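Local coordinates for glucosamine--fructose-6-phosphate aminotransferase [isomerizing] (Francisella tularensis subsp. tularensis, PDB 3TBF), which probably catalyses, as the isomerase half of glucosamine-6-phosphate synthase, conversion of fructose 6-phosphate to glucosamine 6-phosphate with ammonia drawn from glutamine in the full-length enzyme, at residues A[11-21]-A[342-353]; A[23-31]-A[149-157]. All coordinates share one frame; numbering follows the deposited sequence.

Interaction 1: A[11-21]-A[342-353]; sequences KHYMLKEIYEQ and IPLQLLSYHVAI
The Tyr349 ring lies between Leu15, whose CD1 makes a CH-pi contact 4.3 Å from the ring centroid on one face, and Ile353 CG1 of its own helix on the opposite face; at its edge, near the ring plane, sit His12 ND1 and the selenium of Met14. Because CG is anti to the backbone N (chi1 172°), the ring reaches across to helix 13-19, and its OH meets His12 ND1 at 2.6 Å in a hydrogen bond whose proton could belong to either atom. The two rings are oblique, planes 67° apart, and His12, the N-cap of helix 13-19, also touches Ile353 CD1 through CE1. Helix 13-19 runs antiparallel to 342-353, axes 10.8 Å apart, and so lays the first helix of this C-terminal fragment against the last helix of the chain, in the second SIS domain. Midway, Ile18 CD1 rests on Gln345 CB at 3.9 Å, while its CG2 branch meets Leu346 CD2. At the far end the amides of Gln21 and Gln345, nearly coplanar, pair by two hydrogen bonds: Gln21 NE2 gives to a lone pair of Gln345 OE1 (2.8 Å), and Gln345 NE2 returns one to Gln21 OE1 (3.0 Å), tilted 24° from the carbonyl plane. Gln21 NE2 also donates to Ile18 O, and Thr168 bonds Gln21 OE1, which together fix the rotation of this buried amide.

Interaction 2: A[23-31]-A[149-157]; sequences EAVSNTILA and IAFMTKAGV
Thr28 fills the tight, buried part of the contact with both branches of its side chain. Thr28 OG1 accepts a nearly straight hydrogen bond from Lys154 N (3.2 Å, N-H...O angle 161°) and donates to Ala24 O one turn back in its own helix, at 2.9 Å. The hydroxyl thus links a helix carbonyl to a loop amide, while Ala24 O also takes the regular helical bond from Thr28 N, the two donors coming from opposite faces of the carbonyl plane. With OG1 beside the backbone N (chi1 -54°), Thr28 CG2 takes the position anti to that N and turns to the edge of the Phe151 ring, 4.0 Å from Phe151 CE1, and against Thr153 CA. One turn earlier, Ala24 CB packs on Lys154 O at 3.8 Å.

The solvent side is looser. The exposed Lys154 bends over the helix: its CB packs on Asn27 CB (3.8 Å), CG lies against Asn27 O, and the end of the chain only brushes Ala31 CB, a van der Waals touch. A water at the rim bridges the Asn27 side chain and the Lys154 backbone, accepting from Asn27 ND2 and donating to Lys154 O, each at 3.2 Å.

From Thr153 onward the chain is steadied by Asn137, which bonds Thr153 OG1 and Ala155 N through OD1 and Gly156 O through ND2. Strand 149-152, an outermost strand of the five-stranded parallel sheet of the first SIS domain, pairs with strand 129-136, and helix 165-184 backs the contact, its Thr169 touching both Thr28 and Thr153 and its Ala173 touching Phe151.

In the fold
Both contacts hold the first two helices of the fragment: 13-19 in interaction 1 packs on the second SIS domain, whereas 21-30 packs mainly on the first in interaction 2, with its first residue, Gln21, still held by interaction 1, so this short leading region touches both halves of the chain. Interaction 1 is the larger and more buried, helix against helix, with apolar packing between two polar side-chain pairs. Interaction 2 is partly buried, helix against strand end and loop, and relies on a side chain gripping a backbone amide, with a water at its rim. The centres of interactions 1 and 2 lie about 20 Å apart. Helix 165-184 adjoins both, and Glu17 packs near Val157.

Interaction 1: A[11-21]-A[342-353]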
loop_
_atom_site.group_PDB
_atom_site.type_symbol
_atom_site.label_atom_id
_atom_site.label_comp_id
_atom_site.label_asym_id
_atom_site.label_seq_id
_atom_site.Cartn_x
_atom_site.Cartn_y
_atom_site.Cartn_z
ATOM N N LYS A 11 -8.769 -33.828 -1.538
ATOM C CA LYS A 11 -9.833 -33.649 -0.551
ATOM C C LYS A 11 -10.754 -32.468 -0.833
ATOM O O LYS A 11 -11.918 -32.517 -0.499
ATOM C CB LYS A 11 -9.169 -33.432 0.804
ATOM C CG LYS A 11 -9.951 -33.930 2.015
ATOM C CD LYS A 11 -9.256 -35.140 2.609
ATOM C CE LYS A 11 -7.858 -34.803 3.175
ATOM N NZ LYS A 11 -7.230 -36.032 3.811
ATOM N N HIS A 12 -10.206 -31.412 -1.434
ATOM C CA HIS A 12 -10.893 -30.158 -1.729
ATOM C C HIS A 12 -10.352 -29.626 -3.028
ATOM O O HIS A 12 -9.192 -29.902 -3.366
ATOM C CB HIS A 12 -10.574 -29.131 -0.662
ATOM C CG HIS A 12 -11.117 -29.481 0.677
ATOM N ND1 HIS A 12 -10.387 -30.177 1.621
ATOM C CD2 HIS A 12 -12.335 -29.268 1.223
ATOM C CE1 HIS A 12 -11.129 -30.361 2.698
ATOM N NE2 HIS A 12 -12.313 -29.818 2.482
ATOM N N TYR A 13 -11.138 -28.860 -3.753
ATOM C CA TYR A 13 -10.639 -28.263 -4.977
ATOM C C TYR A 13 -9.467 -27.338 -4.723
ATOM O O TYR A 13 -8.511 -27.292 -5.508
ATOM C CB TYR A 13 -11.711 -27.473 -5.717
ATOM C CG TYR A 13 -12.774 -28.303 -6.335
ATOM C CD1 TYR A 13 -12.642 -28.807 -7.628
ATOM C CD2 TYR A 13 -13.932 -28.584 -5.631
ATOM C CE1 TYR A 13 -13.658 -29.599 -8.198
ATOM C CE2 TYR A 13 -14.939 -29.365 -6.169
ATOM C CZ TYR A 13 -14.818 -29.857 -7.444
ATOM O OH TYR A 13 -15.874 -30.606 -7.931
HETATM N N MSE A 14 -9.521 -26.590 -3.640
HETATM C CA MSE A 14 -8.420 -25.668 -3.353
HETATM C C MSE A 14 -7.092 -26.428 -3.293
HETATM O O MSE A 14 -6.092 -25.938 -3.760
HETATM C CB MSE A 14 -8.610 -24.909 -2.052
HETATM C CG MSE A 14 -7.551 -23.880 -1.934
HETATM SE SE MSE A 14 -7.746 -22.730 -0.432
HETATM C CE MSE A 14 -5.960 -21.730 -0.462
ATOM N N LEU A 15 -7.095 -27.616 -2.718
ATOM C CA LEU A 15 -5.862 -28.367 -2.560
ATOM C C LEU A 15 -5.421 -28.931 -3.896
ATOM O O LEU A 15 -4.263 -28.941 -4.209
ATOM C CB LEU A 15 -6.037 -29.488 -1.539
ATOM C CG LEU A 15 -4.785 -30.220 -1.122
ATOM C CD1 LEU A 15 -3.806 -29.243 -0.536
ATOM C CD2 LEU A 15 -5.144 -31.361 -0.125
ATOM N N LYS A 16 -6.356 -29.341 -4.707
ATOM C CA LYS A 16 -6.000 -29.750 -6.079
ATOM C C LYS A 16 -5.302 -28.619 -6.846
ATOM O O LYS A 16 -4.350 -28.860 -7.590
ATOM C CB LYS A 16 -7.240 -30.134 -6.867
ATOM C CG LYS A 16 -6.944 -30.327 -8.350
ATOM C CD LYS A 16 -8.145 -30.762 -9.093
ATOM C CE LYS A 16 -8.922 -29.609 -9.668
ATOM N NZ LYS A 16 -8.562 -29.501 -11.125
ATOM N N GLU A 17 -5.785 -27.389 -6.651
ATOM C CA GLU A 17 -5.300 -26.275 -7.423
ATOM C C GLU A 17 -3.938 -25.882 -6.965
ATOM O O GLU A 17 -3.109 -25.482 -7.761
ATOM C CB GLU A 17 -6.284 -25.121 -7.396
ATOM C CG GLU A 17 -7.448 -25.373 -8.391
ATOM C CD GLU A 17 -8.813 -24.788 -7.959
ATOM O OE1 GLU A 17 -8.840 -23.718 -7.302
ATOM O OE2 GLU A 17 -9.864 -25.400 -8.300
ATOM N N ILE A 18 -3.675 -26.012 -5.685
ATOM C CA ILE A 18 -2.351 -25.731 -5.205
ATOM C C ILE A 18 -1.411 -26.739 -5.828
ATOM O O ILE A 18 -0.317 -26.376 -6.241
ATOM C CB ILE A 18 -2.286 -25.833 -3.708
ATOM C CG1 ILE A 18 -2.987 -24.639 -3.085
ATOM C CG2 ILE A 18 -0.894 -25.861 -3.267
ATOM C CD1 ILE A 18 -3.205 -24.769 -1.610
ATOM N N TYR A 19 -1.863 -27.987 -5.934
ATOM C CA TYR A 19 -1.034 -29.045 -6.516
ATOM C C TYR A 19 -0.980 -29.052 -8.020
ATOM O O TYR A 19 -0.171 -29.769 -8.538
ATOM C CB TYR A 19 -1.435 -30.428 -6.028
ATOM C CG TYR A 19 -0.777 -30.762 -4.727
ATOM C CD1 TYR A 19 -1.292 -30.305 -3.536
ATOM C CD2 TYR A 19 0.355 -31.551 -4.685
ATOM C CE1 TYR A 19 -0.695 -30.631 -2.325
ATOM C CE2 TYR A 19 0.947 -31.894 -3.488
ATOM C CZ TYR A 19 0.407 -31.428 -2.301
ATOM O OH TYR A 19 1.011 -31.716 -1.089
ATOM N N GLU A 20 -1.796 -28.247 -8.706
ATOM C CA GLU A 20 -1.676 -28.111 -10.160
ATOM C C GLU A 20 -0.625 -27.081 -10.551
ATOM O O GLU A 20 -0.340 -26.871 -11.711
ATOM C CB GLU A 20 -2.983 -27.624 -10.738
ATOM C CG GLU A 20 -4.064 -28.652 -10.941
ATOM C CD GLU A 20 -5.279 -28.046 -11.680
ATOM O OE1 GLU A 20 -6.128 -27.376 -11.042
ATOM O OE2 GLU A 20 -5.366 -28.226 -12.911
ATOM N N GLN A 21 -0.042 -26.390 -9.586
ATOM C CA GLN A 21 0.776 -25.237 -9.928
ATOM C C GLN A 21 2.013 -25.567 -10.705
ATOM O O GLN A 21 2.406 -24.843 -11.567
ATOM C CB GLN A 21 1.093 -24.405 -8.673
ATOM C CG GLN A 21 -0.113 -23.619 -8.238
ATOM C CD GLN A 21 0.093 -22.867 -7.001
ATOM O OE1 GLN A 21 0.032 -21.606 -6.974
ATOM N NE2 GLN A 21 0.252 -23.604 -5.923
ATOM N N ILE A 342 3.937 -20.820 -2.256
ATOM C CA ILE A 342 3.311 -22.094 -2.062
ATOM C C ILE A 342 3.064 -22.451 -0.573
ATOM O O ILE A 342 1.977 -22.861 -0.218
ATOM C CB ILE A 342 4.116 -23.187 -2.743
ATOM C CG1 ILE A 342 4.369 -22.913 -4.256
ATOM C CG2 ILE A 342 3.454 -24.515 -2.568
ATOM C CD1 ILE A 342 3.203 -22.480 -5.150
ATOM N N PRO A 343 4.078 -22.326 0.283
ATOM C CA PRO A 343 3.915 -22.614 1.670
ATOM C C PRO A 343 2.841 -21.758 2.289
ATOM O O PRO A 343 2.158 -22.198 3.213
ATOM C CB PRO A 343 5.286 -22.205 2.297
ATOM C CG PRO A 343 6.255 -22.056 1.208
ATOM C CD PRO A 343 5.512 -22.158 -0.084
ATOM N N LEU A 344 2.725 -20.515 1.825
ATOM C CA LEU A 344 1.788 -19.618 2.393
ATOM C C LEU A 344 0.398 -20.061 1.956
ATOM O O LEU A 344 -0.572 -19.945 2.705
ATOM C CB LEU A 344 2.129 -18.207 1.959
ATOM C CG LEU A 344 3.542 -17.685 2.299
ATOM C CD1 LEU A 344 3.690 -16.174 1.971
ATOM C CD2 LEU A 344 3.867 -17.931 3.774
ATOM N N GLN A 345 0.270 -20.616 0.760
ATOM C CA GLN A 345 -1.057 -21.088 0.333
ATOM C C GLN A 345 -1.409 -22.291 1.158
ATOM O O GLN A 345 -2.546 -22.427 1.564
ATOM C CB GLN A 345 -1.110 -21.478 -1.126
ATOM C CG GLN A 345 -0.681 -20.425 -2.055
ATOM C CD GLN A 345 -0.422 -20.945 -3.447
ATOM O OE1 GLN A 345 0.103 -22.054 -3.645
ATOM N NE2 GLN A 345 -0.827 -20.154 -4.436
ATOM N N LEU A 346 -0.439 -23.172 1.391
ATOM C CA LEU A 346 -0.691 -24.389 2.157
ATOM C C LEU A 346 -1.042 -24.059 3.609
ATOM O O LEU A 346 -1.908 -24.682 4.221
ATOM C CB LEU A 346 0.504 -25.314 2.091
ATOM C CG LEU A 346 0.727 -26.083 0.772
ATOM C CD1 LEU A 346 2.001 -26.969 0.794
ATOM C CD2 LEU A 346 -0.421 -26.970 0.445
ATOM N N LEU A 347 -0.419 -23.030 4.132
ATOM C CA LEU A 347 -0.680 -22.602 5.468
ATOM C C LEU A 347 -2.098 -22.188 5.573
ATOM O O LEU A 347 -2.787 -22.528 6.541
ATOM C CB LEU A 347 0.212 -21.435 5.840
ATOM C CG LEU A 347 0.086 -20.959 7.321
ATOM C CD1 LEU A 347 0.325 -22.088 8.348
ATOM C CD2 LEU A 347 0.990 -19.761 7.608
ATOM N N SER A 348 -2.553 -21.427 4.598
ATOM C CA SER A 348 -3.880 -20.891 4.703
ATOM C C SER A 348 -4.898 -21.991 4.509
ATOM O O SER A 348 -5.950 -21.960 5.133
ATOM C CB SER A 348 -4.133 -19.730 3.715
ATOM O OG SER A 348 -4.378 -20.255 2.411
ATOM N N TYR A 349 -4.580 -22.967 3.670
ATOM C CA TYR A 349 -5.450 -24.124 3.520
ATOM C C TYR A 349 -5.603 -24.883 4.818
ATOM O O TYR A 349 -6.704 -25.088 5.287
ATOM C CB TYR A 349 -4.951 -25.060 2.427
ATOM C CG TYR A 349 -5.727 -26.358 2.386
ATOM C CD1 TYR A 349 -6.977 -26.443 1.751
ATOM C CD2 TYR A 349 -5.215 -27.518 3.003
ATOM C CE1 TYR A 349 -7.696 -27.653 1.715
ATOM C CE2 TYR A 349 -5.930 -28.720 2.988
ATOM C CZ TYR A 349 -7.174 -28.781 2.344
ATOM O OH TYR A 349 -7.852 -29.965 2.355
ATOM N N HIS A 350 -4.511 -25.297 5.416
ATOM C CA HIS A 350 -4.628 -26.053 6.652
ATOM C C HIS A 350 -5.225 -25.299 7.846
ATOM O O HIS A 350 -5.932 -25.903 8.650
ATOM C CB HIS A 350 -3.288 -26.604 7.035
ATOM C CG HIS A 350 -2.823 -27.669 6.109
ATOM N ND1 HIS A 350 -3.493 -28.862 5.951
ATOM C CD2 HIS A 350 -1.765 -27.716 5.271
ATOM C CE1 HIS A 350 -2.845 -29.615 5.076
ATOM N NE2 HIS A 350 -1.790 -28.942 4.653
ATOM N N VAL A 351 -4.973 -23.986 7.962
ATOM C CA VAL A 351 -5.506 -23.246 9.075
ATOM C C VAL A 351 -7.004 -23.124 8.883
ATOM O O VAL A 351 -7.764 -23.172 9.849
ATOM C CB VAL A 351 -4.819 -21.919 9.201
ATOM C CG1 VAL A 351 -5.557 -20.973 10.167
ATOM C CG2 VAL A 351 -3.394 -22.179 9.603
ATOM N N ALA A 352 -7.429 -23.062 7.625
ATOM C CA ALA A 352 -8.857 -23.035 7.304
ATOM C C ALA A 352 -9.524 -24.310 7.739
ATOM O O ALA A 352 -10.612 -24.274 8.317
ATOM C CB ALA A 352 -9.087 -22.817 5.824
ATOM N N ILE A 353 -8.879 -25.434 7.496
ATOM C CA ILE A 353 -9.444 -26.706 7.946
ATOM C C ILE A 353 -9.546 -26.772 9.481
ATOM O O ILE A 353 -10.604 -27.080 10.024
ATOM C CB ILE A 353 -8.657 -27.902 7.454
ATOM C CG1 ILE A 353 -8.642 -27.918 5.922
ATOM C CG2 ILE A 353 -9.270 -29.214 7.994
ATOM C CD1 ILE A 353 -9.959 -28.015 5.310
#

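Interaction 2: A[23-31]-A[149-157]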
loop_
_atom_site.group_PDB
_atom_site.type_symbol
_atom_site.label_atom_id
_atom_site.label_comp_id
_atom_site.label_asym_id
_atom_site.label_seq_id
_atom_site.Cartn_x
_atom_site.Cartn_y
_atom_site.Cartn_z
ATOM N N GLU A 23 2.350 -27.876 -13.025
ATOM C CA GLU A 23 1.833 -27.995 -14.401
ATOM C C GLU A 23 1.445 -26.594 -14.938
ATOM O O GLU A 23 1.856 -26.171 -16.018
ATOM C CB GLU A 23 0.627 -28.964 -14.400
ATOM C CG GLU A 23 0.062 -29.312 -15.767
ATOM C CD GLU A 23 -1.343 -29.994 -15.710
ATOM O OE1 GLU A 23 -1.712 -30.495 -14.598
ATOM O OE2 GLU A 23 -2.063 -30.000 -16.767
ATOM N N ALA A 24 0.694 -25.857 -14.156
ATOM C CA ALA A 24 0.203 -24.551 -14.593
ATOM C C ALA A 24 1.326 -23.579 -14.890
ATOM O O ALA A 24 1.330 -22.881 -15.907
ATOM C CB ALA A 24 -0.722 -23.955 -13.539
ATOM N N VAL A 25 2.276 -23.525 -13.982
ATOM C CA VAL A 25 3.437 -22.713 -14.185
ATOM C C VAL A 25 4.156 -23.074 -15.453
ATOM O O VAL A 25 4.349 -22.215 -16.329
ATOM C CB VAL A 25 4.365 -22.786 -12.992
ATOM C CG1 VAL A 25 5.771 -22.544 -13.404
ATOM C CG2 VAL A 25 3.898 -21.754 -11.980
ATOM N N SER A 26 4.423 -24.360 -15.625
ATOM C CA SER A 26 5.103 -24.808 -16.830
ATOM C C SER A 26 4.290 -24.650 -18.161
ATOM O O SER A 26 4.855 -24.278 -19.186
ATOM C CB SER A 26 5.690 -26.185 -16.601
ATOM O OG SER A 26 5.177 -27.028 -17.523
ATOM N N ASN A 27 2.978 -24.831 -18.125
ATOM C CA ASN A 27 2.149 -24.519 -19.275
ATOM C C ASN A 27 2.185 -23.033 -19.645
ATOM O O ASN A 27 2.296 -22.684 -20.803
ATOM C CB ASN A 27 0.723 -25.004 -19.048
ATOM C CG ASN A 27 0.577 -26.570 -19.206
ATOM O OD1 ASN A 27 1.436 -27.256 -19.779
ATOM N ND2 ASN A 27 -0.502 -27.105 -18.675
ATOM N N THR A 28 2.183 -22.145 -18.670
ATOM C CA THR A 28 2.259 -20.736 -18.985
ATOM C C THR A 28 3.575 -20.369 -19.684
ATOM O O THR A 28 3.577 -19.602 -20.642
ATOM C CB THR A 28 2.108 -19.892 -17.740
ATOM O OG1 THR A 28 0.893 -20.269 -17.083
ATOM C CG2 THR A 28 2.063 -18.440 -18.106
ATOM N N ILE A 29 4.683 -20.895 -19.206
ATOM C CA ILE A 29 5.966 -20.592 -19.839
ATOM C C ILE A 29 6.044 -21.153 -21.281
ATOM O O ILE A 29 6.446 -20.488 -22.239
ATOM C CB ILE A 29 7.130 -21.234 -19.078
ATOM C CG1 ILE A 29 7.308 -20.581 -17.733
ATOM C CG2 ILE A 29 8.423 -21.108 -19.852
ATOM C CD1 ILE A 29 8.274 -21.320 -16.809
ATOM N N LEU A 30 5.650 -22.396 -21.394
ATOM C CA LEU A 30 5.670 -23.112 -22.656
ATOM C C LEU A 30 4.993 -22.305 -23.761
ATOM O O LEU A 30 5.479 -22.249 -24.865
ATOM C CB LEU A 30 4.999 -24.478 -22.481
ATOM C CG LEU A 30 5.644 -25.748 -23.052
ATOM C CD1 LEU A 30 6.112 -25.552 -24.517
ATOM C CD2 LEU A 30 6.816 -26.213 -22.174
ATOM N N ALA A 31 3.879 -21.655 -23.470
ATOM C CA ALA A 31 3.118 -20.978 -24.516
ATOM C C ALA A 31 3.834 -19.749 -25.091
ATOM O O ALA A 31 3.413 -19.214 -26.126
ATOM C CB ALA A 31 1.706 -20.590 -24.010
ATOM N N ILE A 149 -3.598 -6.089 -26.618
ATOM C CA ILE A 149 -2.922 -7.364 -26.601
ATOM C C ILE A 149 -3.198 -8.110 -25.303
ATOM O O ILE A 149 -3.428 -7.515 -24.258
ATOM C CB ILE A 149 -1.416 -7.180 -26.868
ATOM C CG1 ILE A 149 -0.740 -6.267 -25.854
ATOM C CG2 ILE A 149 -1.181 -6.514 -28.217
ATOM C CD1 ILE A 149 0.774 -6.199 -26.116
ATOM N N ALA A 150 -3.168 -9.417 -25.373
ATOM C CA ALA A 150 -3.487 -10.252 -24.253
ATOM C C ALA A 150 -2.395 -11.309 -24.114
ATOM O O ALA A 150 -2.127 -12.039 -25.028
ATOM C CB ALA A 150 -4.807 -10.916 -24.483
ATOM N N PHE A 151 -1.744 -11.343 -22.974
ATOM C CA PHE A 151 -0.918 -12.446 -22.587
ATOM C C PHE A 151 -1.766 -13.375 -21.702
ATOM O O PHE A 151 -2.192 -12.978 -20.617
ATOM C CB PHE A 151 0.287 -11.965 -21.817
ATOM C CG PHE A 151 1.198 -13.058 -21.446
ATOM C CD1 PHE A 151 0.713 -14.212 -20.814
ATOM C CD2 PHE A 151 2.527 -13.001 -21.752
ATOM C CE1 PHE A 151 1.544 -15.273 -20.474
ATOM C CE2 PHE A 151 3.366 -14.088 -21.435
ATOM C CZ PHE A 151 2.857 -15.211 -20.779
HETATM N N MSE A 152 -1.983 -14.616 -22.166
HETATM C CA MSE A 152 -2.847 -15.532 -21.476
HETATM C C MSE A 152 -2.020 -16.396 -20.514
HETATM O O MSE A 152 -1.033 -16.971 -20.889
HETATM C CB MSE A 152 -3.536 -16.464 -22.489
HETATM C CG MSE A 152 -4.288 -15.761 -23.615
HETATM SE SE MSE A 152 -5.613 -14.472 -22.921
HETATM C CE MSE A 152 -6.748 -15.839 -22.027
ATOM N N THR A 153 -2.452 -16.478 -19.270
ATOM C CA THR A 153 -1.970 -17.468 -18.348
ATOM C C THR A 153 -2.646 -18.794 -18.695
ATOM O O THR A 153 -3.604 -18.823 -19.419
ATOM C CB THR A 153 -2.308 -17.070 -16.906
ATOM O OG1 THR A 153 -3.735 -16.863 -16.801
ATOM C CG2 THR A 153 -1.564 -15.778 -16.509
ATOM N N LYS A 154 -2.099 -19.904 -18.230
ATOM C CA LYS A 154 -2.733 -21.188 -18.432
ATOM C C LYS A 154 -3.004 -21.760 -17.082
ATOM O O LYS A 154 -2.448 -22.787 -16.731
ATOM C CB LYS A 154 -1.835 -22.155 -19.136
ATOM C CG LYS A 154 -1.257 -21.707 -20.458
ATOM C CD LYS A 154 -2.209 -20.952 -21.280
ATOM C CE LYS A 154 -1.986 -21.221 -22.692
ATOM N NZ LYS A 154 -2.176 -20.033 -23.510
ATOM N N ALA A 155 -3.808 -21.078 -16.298
ATOM C CA ALA A 155 -4.141 -21.583 -14.999
ATOM C C ALA A 155 -5.266 -22.643 -15.038
ATOM O O ALA A 155 -5.361 -23.438 -14.100
ATOM C CB ALA A 155 -4.488 -20.436 -14.063
ATOM N N GLY A 156 -6.075 -22.704 -16.098
ATOM C CA GLY A 156 -7.304 -23.509 -16.073
ATOM C C GLY A 156 -8.292 -22.844 -15.139
ATOM O O GLY A 156 -8.134 -21.692 -14.839
ATOM N N VAL A 157 -9.278 -23.571 -14.638
ATOM C CA VAL A 157 -10.369 -22.984 -13.873
ATOM C C VAL A 157 -10.101 -23.124 -12.384
ATOM O O VAL A 157 -9.509 -24.138 -11.963
ATOM C CB VAL A 157 -11.703 -23.749 -14.198
ATOM C CG1 VAL A 157 -12.887 -23.068 -13.529
ATOM C CG2 VAL A 157 -11.911 -23.880 -15.723
HETATM O O HOH W 1 -2.899 -25.928 -16.909
#